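Local structure of putative alcohol dehydrogenase (Sinorhizobium meliloti, 4J6F) at residues A60-N74 and G111-V125. The protein probably oxidises alcohols with a nicotinamide cofactor, as a medium-chain dehydrogenase that may bind zinc. Numbering follows the deposited sequence.
Sequences AAGEVLIKVTACGMN and GTDTVGHIVAVGEGV
Strands 63-72 and 113-121 run antiparallel in the GroES-like domain of this medium-chain dehydrogenase, and two classic beta bulges, Val119-Ala120 facing Leu65 and Thr69-Ala70 facing Val115, interrupt their ladder. At the first, Leu65 O takes a straight bond from Val119 N (2.8 Å) and a weak one from Ala120 N. The tightly packed face carries Val64, Ile66, Ile118 and Thr114. Ile118 sends CD1 and CG2 obliquely against Val64 CG1, with CD1 3.7 Å from it, while its CG1 meets Ile66 CG2. CG1 of Ile66 stands between the backbone N and the carbonyl carbon (chi1 61°), which carries CD1 along the ladder to Thr114 CG2. Thr114 CG2 also lies 3.5 Å from Val68 CG1. Val134 and Leu168 of the flanking strands cover Ile66. Around exposed Lys67 and partly exposed His117, on the opposite face, the contact opens to solvent, although Leu65 and Val115 there are buried; Lys67 rests its CB near Val119 CG1, but its amine leads away. At the second bulge, Thr69 CG2 touches the His117 ring at its edge, 3.6 Å from His117 CD2, and Asp182 binds both Thr69 OG1 and His117 NE2. At the buried end, Asn74 ND2 bonds Asp113 OD2 (2.9 Å), approaching from above a carboxylate plane turned 83° from the amide. Lys376 forms a salt bridge with the same oxygen, and Cys190 N holds OD1. An alanine in place of Asn74 would probably cost Asp113 OD2 its side-chain amide donor. A water donates to Gly72 O (2.7 Å) and accepts from Thr112 N and Asn74 ND2.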
ATOM      1  N   ALA A  60      30.397 -27.325  -2.073  1.00 43.26           N
ATOM      2  CA  ALA A  60      31.298 -26.482  -2.839  1.00 42.62           C
ATOM      3  C   ALA A  60      32.020 -25.545  -1.868  1.00 42.52           C
ATOM      4  O   ALA A  60      31.831 -25.639  -0.644  1.00 39.93           O
ATOM      5  CB  ALA A  60      30.518 -25.691  -3.877  1.00 40.87           C
ATOM      6  N   ALA A  61      32.844 -24.652  -2.417  1.00 43.21           N
ATOM      7  CA  ALA A  61      33.567 -23.664  -1.624  1.00 42.70           C
ATOM      8  C   ALA A  61      32.595 -22.822  -0.806  1.00 43.68           C
ATOM      9  O   ALA A  61      31.595 -22.327  -1.338  1.00 44.11           O
ATOM     10  CB  ALA A  61      34.389 -22.783  -2.533  1.00 43.52           C
ATOM     11  N   GLY A  62      32.875 -22.683   0.488  1.00 43.51           N
ATOM     12  CA  GLY A  62      32.015 -21.917   1.390  1.00 40.86           C
ATOM     13  C   GLY A  62      30.703 -22.572   1.813  1.00 39.51           C
ATOM     14  O   GLY A  62      29.897 -21.947   2.506  1.00 38.69           O
ATOM     15  N   GLU A  63      30.479 -23.820   1.401  1.00 39.59           N
ATOM     16  CA  GLU A  63      29.264 -24.559   1.762  1.00 38.04           C
ATOM     17  C   GLU A  63      29.537 -25.595   2.851  1.00 37.20           C
ATOM     18  O   GLU A  63      30.663 -26.070   3.005  1.00 38.29           O
ATOM     19  CB  GLU A  63      28.698 -25.297   0.550  1.00 41.17           C
ATOM     20  CG  GLU A  63      28.031 -24.437  -0.511  1.00 48.74           C
ATOM     21  CD  GLU A  63      27.635 -25.235  -1.757  1.00 54.69           C
ATOM     22  OE1 GLU A  63      27.017 -24.654  -2.673  1.00 54.98           O
ATOM     23  OE2 GLU A  63      27.945 -26.441  -1.840  1.00 56.47           O
ATOM     24  N   VAL A  64      28.497 -25.935   3.607  1.00 34.84           N
ATOM     25  CA  VAL A  64      28.482 -27.146   4.425  1.00 32.87           C
ATOM     26  C   VAL A  64      27.543 -28.185   3.810  1.00 31.05           C
ATOM     27  O   VAL A  64      26.732 -27.862   2.919  1.00 29.38           O
ATOM     28  CB  VAL A  64      28.014 -26.879   5.875  1.00 31.93           C
ATOM     29  CG1 VAL A  64      29.091 -26.168   6.668  1.00 32.73           C
ATOM     30  CG2 VAL A  64      26.717 -26.096   5.897  1.00 30.81           C
ATOM     31  N   LEU A  65      27.659 -29.423   4.290  1.00 31.46           N
ATOM     32  CA  LEU A  65      26.689 -30.475   3.978  1.00 31.84           C
ATOM     33  C   LEU A  65      26.042 -30.973   5.251  1.00 33.52           C
ATOM     34  O   LEU A  65      26.741 -31.416   6.158  1.00 35.62           O
ATOM     35  CB  LEU A  65      27.371 -31.635   3.274  1.00 31.35           C
ATOM     36  CG  LEU A  65      26.493 -32.834   2.940  1.00 30.78           C
ATOM     37  CD1 LEU A  65      25.730 -32.562   1.657  1.00 30.44           C
ATOM     38  CD2 LEU A  65      27.354 -34.085   2.807  1.00 31.21           C
ATOM     39  N   ILE A  66      24.716 -30.899   5.339  1.00 33.05           N
ATOM     40  CA  ILE A  66      24.037 -31.361   6.563  1.00 31.82           C
ATOM     41  C   ILE A  66      23.270 -32.652   6.354  1.00 30.81           C
ATOM     42  O   ILE A  66      22.801 -32.935   5.255  1.00 31.42           O
ATOM     43  CB  ILE A  66      23.082 -30.310   7.169  1.00 30.34           C
ATOM     44  CG1 ILE A  66      21.962 -29.950   6.189  1.00 30.01           C
ATOM     45  CG2 ILE A  66      23.846 -29.072   7.610  1.00 29.63           C
ATOM     46  CD1 ILE A  66      20.937 -29.008   6.786  1.00 29.85           C
ATOM     47  N   LYS A  67      23.153 -33.430   7.419  1.00 29.95           N
ATOM     48  CA  LYS A  67      22.268 -34.573   7.423  1.00 30.06           C
ATOM     49  C   LYS A  67      20.915 -34.105   7.969  1.00 30.46           C
ATOM     50  O   LYS A  67      20.791 -33.779   9.162  1.00 31.85           O
ATOM     51  CB  LYS A  67      22.856 -35.709   8.259  1.00 31.26           C
ATOM     52  CG  LYS A  67      21.848 -36.798   8.546  1.00 34.71           C
ATOM     53  CD  LYS A  67      22.439 -38.195   8.552  1.00 38.84           C
ATOM     54  CE  LYS A  67      21.313 -39.210   8.439  1.00 41.27           C
ATOM     55  NZ  LYS A  67      21.672 -40.418   9.217  1.00 44.76           N
ATOM     56  N   VAL A  68      19.909 -34.053   7.092  1.00 28.34           N
ATOM     57  CA  VAL A  68      18.606 -33.490   7.455  1.00 27.41           C
ATOM     58  C   VAL A  68      17.911 -34.337   8.497  1.00 28.04           C
ATOM     59  O   VAL A  68      17.804 -35.543   8.352  1.00 28.92           O
ATOM     60  CB  VAL A  68      17.654 -33.360   6.255  1.00 26.99           C
ATOM     61  CG1 VAL A  68      16.492 -32.445   6.612  1.00 25.44           C
ATOM     62  CG2 VAL A  68      18.389 -32.837   5.031  1.00 27.66           C
ATOM     63  N   THR A  69      17.430 -33.701   9.551  1.00 28.76           N
ATOM     64  CA  THR A  69      16.753 -34.445  10.597  1.00 30.32           C
ATOM     65  C   THR A  69      15.278 -34.115  10.630  1.00 30.61           C
ATOM     66  O   THR A  69      14.472 -34.953  11.058  1.00 31.23           O
ATOM     67  CB  THR A  69      17.403 -34.216  11.956  1.00 31.79           C
ATOM     68  OG1 THR A  69      17.567 -32.807  12.158  1.00 34.26           O
ATOM     69  CG2 THR A  69      18.780 -34.917  12.003  1.00 30.81           C
ATOM     70  N   ALA A  70      14.940 -32.913  10.141  1.00 29.55           N
ATOM     71  CA  ALA A  70      13.557 -32.407  10.058  1.00 28.83           C
ATOM     72  C   ALA A  70      13.432 -31.323   8.989  1.00 30.49           C
ATOM     73  O   ALA A  70      14.387 -30.594   8.739  1.00 33.89           O
ATOM     74  CB  ALA A  70      13.104 -31.858  11.407  1.00 26.89           C
ATOM     75  N   CYS A  71      12.258 -31.222   8.363  1.00 29.54           N
ATOM     76  CA  CYS A  71      11.960 -30.145   7.412  1.00 29.89           C
ATOM     77  C   CYS A  71      10.474 -29.768   7.417  1.00 29.41           C
ATOM     78  O   CYS A  71       9.612 -30.617   7.179  1.00 30.60           O
ATOM     79  CB  CYS A  71      12.386 -30.519   5.989  1.00 30.52           C
ATOM     80  SG  CYS A  71      12.310 -29.100   4.862  1.00 31.74           S
ATOM     81  N   GLY A  72      10.179 -28.496   7.662  1.00 26.83           N
ATOM     82  CA  GLY A  72       8.801 -28.061   7.835  1.00 27.67           C
ATOM     83  C   GLY A  72       8.140 -27.704   6.527  1.00 29.29           C
ATOM     84  O   GLY A  72       8.789 -27.162   5.646  1.00 29.70           O
HETATM   85  N   MSE A  73       6.844 -27.994   6.411  1.00 30.77           N
HETATM   86  CA  MSE A  73       6.077 -27.734   5.180  1.00 30.12           C
HETATM   87  C   MSE A  73       5.476 -26.343   5.140  1.00 29.89           C
HETATM   88  O   MSE A  73       5.046 -25.807   6.162  1.00 29.99           O
HETATM   89  CB  MSE A  73       4.958 -28.753   5.032  1.00 30.17           C
HETATM   90  CG  MSE A  73       5.396 -30.157   5.421  1.00 33.36           C
HETATM   91 SE   MSE A  73       3.956 -31.419   4.933  1.00 40.52          SE
HETATM   92  CE  MSE A  73       4.200 -31.474   2.974  1.00 38.91           C
ATOM     93  N   ASN A  74       5.443 -25.755   3.943  1.00 28.77           N
ATOM     94  CA  ASN A  74       4.893 -24.418   3.714  1.00 27.02           C
ATOM     95  C   ASN A  74       4.030 -24.332   2.456  1.00 26.84           C
ATOM     96  O   ASN A  74       4.166 -25.141   1.537  1.00 26.39           O
ATOM     97  CB  ASN A  74       6.029 -23.406   3.608  1.00 26.97           C
ATOM     98  CG  ASN A  74       6.781 -23.263   4.899  1.00 29.16           C
ATOM     99  OD1 ASN A  74       6.283 -22.690   5.874  1.00 30.06           O
ATOM    100  ND2 ASN A  74       7.977 -23.811   4.928  1.00 30.65           N
ATOM    101  N   GLY A 111      11.416 -27.960   0.128  1.00 32.37           N
ATOM    102  CA  GLY A 111      11.587 -27.976   1.575  1.00 32.42           C
ATOM    103  C   GLY A 111      12.414 -26.792   2.002  1.00 34.27           C
ATOM    104  O   GLY A 111      13.571 -26.663   1.601  1.00 36.41           O
ATOM    105  N   THR A 112      11.790 -25.896   2.755  1.00 33.15           N
ATOM    106  CA  THR A 112      12.412 -24.657   3.188  1.00 32.21           C
ATOM    107  C   THR A 112      12.913 -24.651   4.619  1.00 33.12           C
ATOM    108  O   THR A 112      13.975 -24.127   4.902  1.00 37.94           O
ATOM    109  CB  THR A 112      11.440 -23.480   3.022  1.00 33.44           C
ATOM    110  OG1 THR A 112      10.160 -23.852   3.522  1.00 34.40           O
ATOM    111  CG2 THR A 112      11.286 -23.129   1.583  1.00 33.66           C
ATOM    112  N   ASP A 113      12.136 -25.228   5.520  1.00 31.87           N
ATOM    113  CA  ASP A 113      12.425 -25.176   6.959  1.00 32.66           C
ATOM    114  C   ASP A 113      13.269 -26.335   7.452  1.00 33.42           C
ATOM    115  O   ASP A 113      12.805 -27.171   8.223  1.00 36.12           O
ATOM    116  CB  ASP A 113      11.125 -25.106   7.745  1.00 33.67           C
ATOM    117  CG  ASP A 113      10.298 -23.902   7.377  1.00 37.24           C
ATOM    118  OD1 ASP A 113      10.883 -22.940   6.835  1.00 37.03           O
ATOM    119  OD2 ASP A 113       9.068 -23.920   7.613  1.00 40.53           O
ATOM    120  N   THR A 114      14.521 -26.363   7.019  1.00 31.66           N
ATOM    121  CA  THR A 114      15.397 -27.505   7.246  1.00 30.46           C
ATOM    122  C   THR A 114      16.216 -27.372   8.531  1.00 30.11           C
ATOM    123  O   THR A 114      16.820 -26.325   8.806  1.00 30.30           O
ATOM    124  CB  THR A 114      16.334 -27.701   6.044  1.00 30.94           C
ATOM    125  OG1 THR A 114      15.552 -27.733   4.846  1.00 33.72           O
ATOM    126  CG2 THR A 114      17.101 -28.990   6.153  1.00 30.33           C
ATOM    127  N   VAL A 115      16.221 -28.441   9.319  1.00 29.29           N
ATOM    128  CA  VAL A 115      17.147 -28.560  10.435  1.00 30.90           C
ATOM    129  C   VAL A 115      18.007 -29.807  10.192  1.00 32.10           C
ATOM    130  O   VAL A 115      17.504 -30.818   9.689  1.00 32.42           O
ATOM    131  CB  VAL A 115      16.405 -28.656  11.794  1.00 30.48           C
ATOM    132  CG1 VAL A 115      17.382 -28.934  12.931  1.00 31.11           C
ATOM    133  CG2 VAL A 115      15.629 -27.382  12.082  1.00 28.24           C
ATOM    134  N   GLY A 116      19.293 -29.740  10.541  1.00 31.96           N
ATOM    135  CA  GLY A 116      20.168 -30.914  10.446  1.00 31.93           C
ATOM    136  C   GLY A 116      21.512 -30.790  11.143  1.00 33.09           C
ATOM    137  O   GLY A 116      21.759 -29.843  11.890  1.00 30.97           O
ATOM    138  N   HIS A 117      22.389 -31.758  10.874  1.00 37.03           N
ATOM    139  CA  HIS A 117      23.732 -31.831  11.466  1.00 37.29           C
ATOM    140  C   HIS A 117      24.802 -31.750  10.373  1.00 36.35           C
ATOM    141  O   HIS A 117      24.760 -32.498   9.395  1.00 37.42           O
ATOM    142  CB  HIS A 117      23.860 -33.109  12.299  1.00 39.96           C
ATOM    143  CG  HIS A 117      22.922 -33.142  13.464  1.00 48.47           C
ATOM    144  ND1 HIS A 117      23.337 -32.942  14.765  1.00 54.50           N
ATOM    145  CD2 HIS A 117      21.574 -33.290  13.520  1.00 51.85           C
ATOM    146  CE1 HIS A 117      22.290 -32.993  15.574  1.00 56.97           C
ATOM    147  NE2 HIS A 117      21.207 -33.197  14.842  1.00 54.80           N
ATOM    148  N   ILE A 118      25.734 -30.812  10.517  1.00 33.12           N
ATOM    149  CA  ILE A 118      26.788 -30.651   9.531  1.00 31.61           C
ATOM    150  C   ILE A 118      27.670 -31.885   9.571  1.00 33.91           C
ATOM    151  O   ILE A 118      28.209 -32.220  10.620  1.00 37.68           O
ATOM    152  CB  ILE A 118      27.651 -29.413   9.821  1.00 30.27           C
ATOM    153  CG1 ILE A 118      26.777 -28.149   9.854  1.00 28.34           C
ATOM    154  CG2 ILE A 118      28.781 -29.305   8.799  1.00 30.38           C
ATOM    155  CD1 ILE A 118      27.558 -26.862   9.927  1.00 28.29           C
ATOM    156  N   VAL A 119      27.811 -32.564   8.440  1.00 32.28           N
ATOM    157  CA  VAL A 119      28.611 -33.784   8.384  1.00 32.16           C
ATOM    158  C   VAL A 119      29.848 -33.653   7.500  1.00 32.93           C
ATOM    159  O   VAL A 119      30.774 -34.441   7.616  1.00 35.08           O
ATOM    160  CB  VAL A 119      27.777 -35.003   7.926  1.00 32.21           C
ATOM    161  CG1 VAL A 119      26.739 -35.368   8.969  1.00 32.17           C
ATOM    162  CG2 VAL A 119      27.101 -34.739   6.589  1.00 31.90           C
ATOM    163  N   ALA A 120      29.849 -32.676   6.600  1.00 31.75           N
ATOM    164  CA  ALA A 120      30.955 -32.455   5.681  1.00 31.87           C
ATOM    165  C   ALA A 120      31.071 -30.961   5.453  1.00 33.42           C
ATOM    166  O   ALA A 120      30.069 -30.235   5.563  1.00 32.66           O
ATOM    167  CB  ALA A 120      30.701 -33.159   4.362  1.00 30.79           C
ATOM    168  N   VAL A 121      32.276 -30.497   5.131  1.00 34.43           N
ATOM    169  CA  VAL A 121      32.451 -29.092   4.790  1.00 35.72           C
ATOM    170  C   VAL A 121      33.271 -28.879   3.521  1.00 38.39           C
ATOM    171  O   VAL A 121      34.138 -29.672   3.205  1.00 42.12           O
ATOM    172  CB  VAL A 121      33.041 -28.273   5.963  1.00 36.57           C
ATOM    173  CG1 VAL A 121      32.275 -28.547   7.245  1.00 36.08           C
ATOM    174  CG2 VAL A 121      34.520 -28.567   6.154  1.00 37.92           C
ATOM    175  N   GLY A 122      32.988 -27.799   2.801  1.00 39.23           N
ATOM    176  CA  GLY A 122      33.715 -27.456   1.587  1.00 42.86           C
ATOM    177  C   GLY A 122      34.884 -26.516   1.823  1.00 47.96           C
ATOM    178  O   GLY A 122      35.199 -26.171   2.965  1.00 47.42           O
ATOM    179  N   GLU A 123      35.470 -26.054   0.722  1.00 53.52           N
ATOM    180  CA  GLU A 123      36.824 -25.504   0.706  1.00 63.55           C
ATOM    181  C   GLU A 123      37.212 -24.500   1.789  1.00 64.33           C
ATOM    182  O   GLU A 123      38.131 -24.763   2.561  1.00 72.50           O
ATOM    183  CB  GLU A 123      37.178 -24.960  -0.677  1.00 75.35           C
ATOM    184  CG  GLU A 123      38.656 -25.102  -1.010  1.00 89.34           C
ATOM    185  CD  GLU A 123      39.025 -24.528  -2.368  1.00109.41           C
ATOM    186  OE1 GLU A 123      40.230 -24.549  -2.712  1.00121.51           O
ATOM    187  OE2 GLU A 123      38.119 -24.052  -3.092  1.00111.32           O
ATOM    188  N   GLY A 124      36.545 -23.361   1.862  1.00 57.50           N
ATOM    189  CA  GLY A 124      37.044 -22.311   2.748  1.00 54.53           C
ATOM    190  C   GLY A 124      36.620 -22.450   4.194  1.00 50.31           C
ATOM    191  O   GLY A 124      36.878 -21.577   5.006  1.00 48.82           O
ATOM    192  N   VAL A 125      35.963 -23.555   4.518  1.00 49.25           N
ATOM    193  CA  VAL A 125      35.168 -23.624   5.746  1.00 46.16           C
ATOM    194  C   VAL A 125      35.892 -24.331   6.891  1.00 46.03           C
ATOM    195  O   VAL A 125      36.634 -25.303   6.671  1.00 46.45           O
ATOM    196  CB  VAL A 125      33.800 -24.294   5.479  1.00 41.05           C
ATOM    197  CG1 VAL A 125      32.970 -24.377   6.753  1.00 39.43           C
ATOM    198  CG2 VAL A 125      33.046 -23.531   4.401  1.00 38.05           C
TER
HETATM  199  O   HOH W   1       8.850 -26.055   3.135  1.00 25.77           O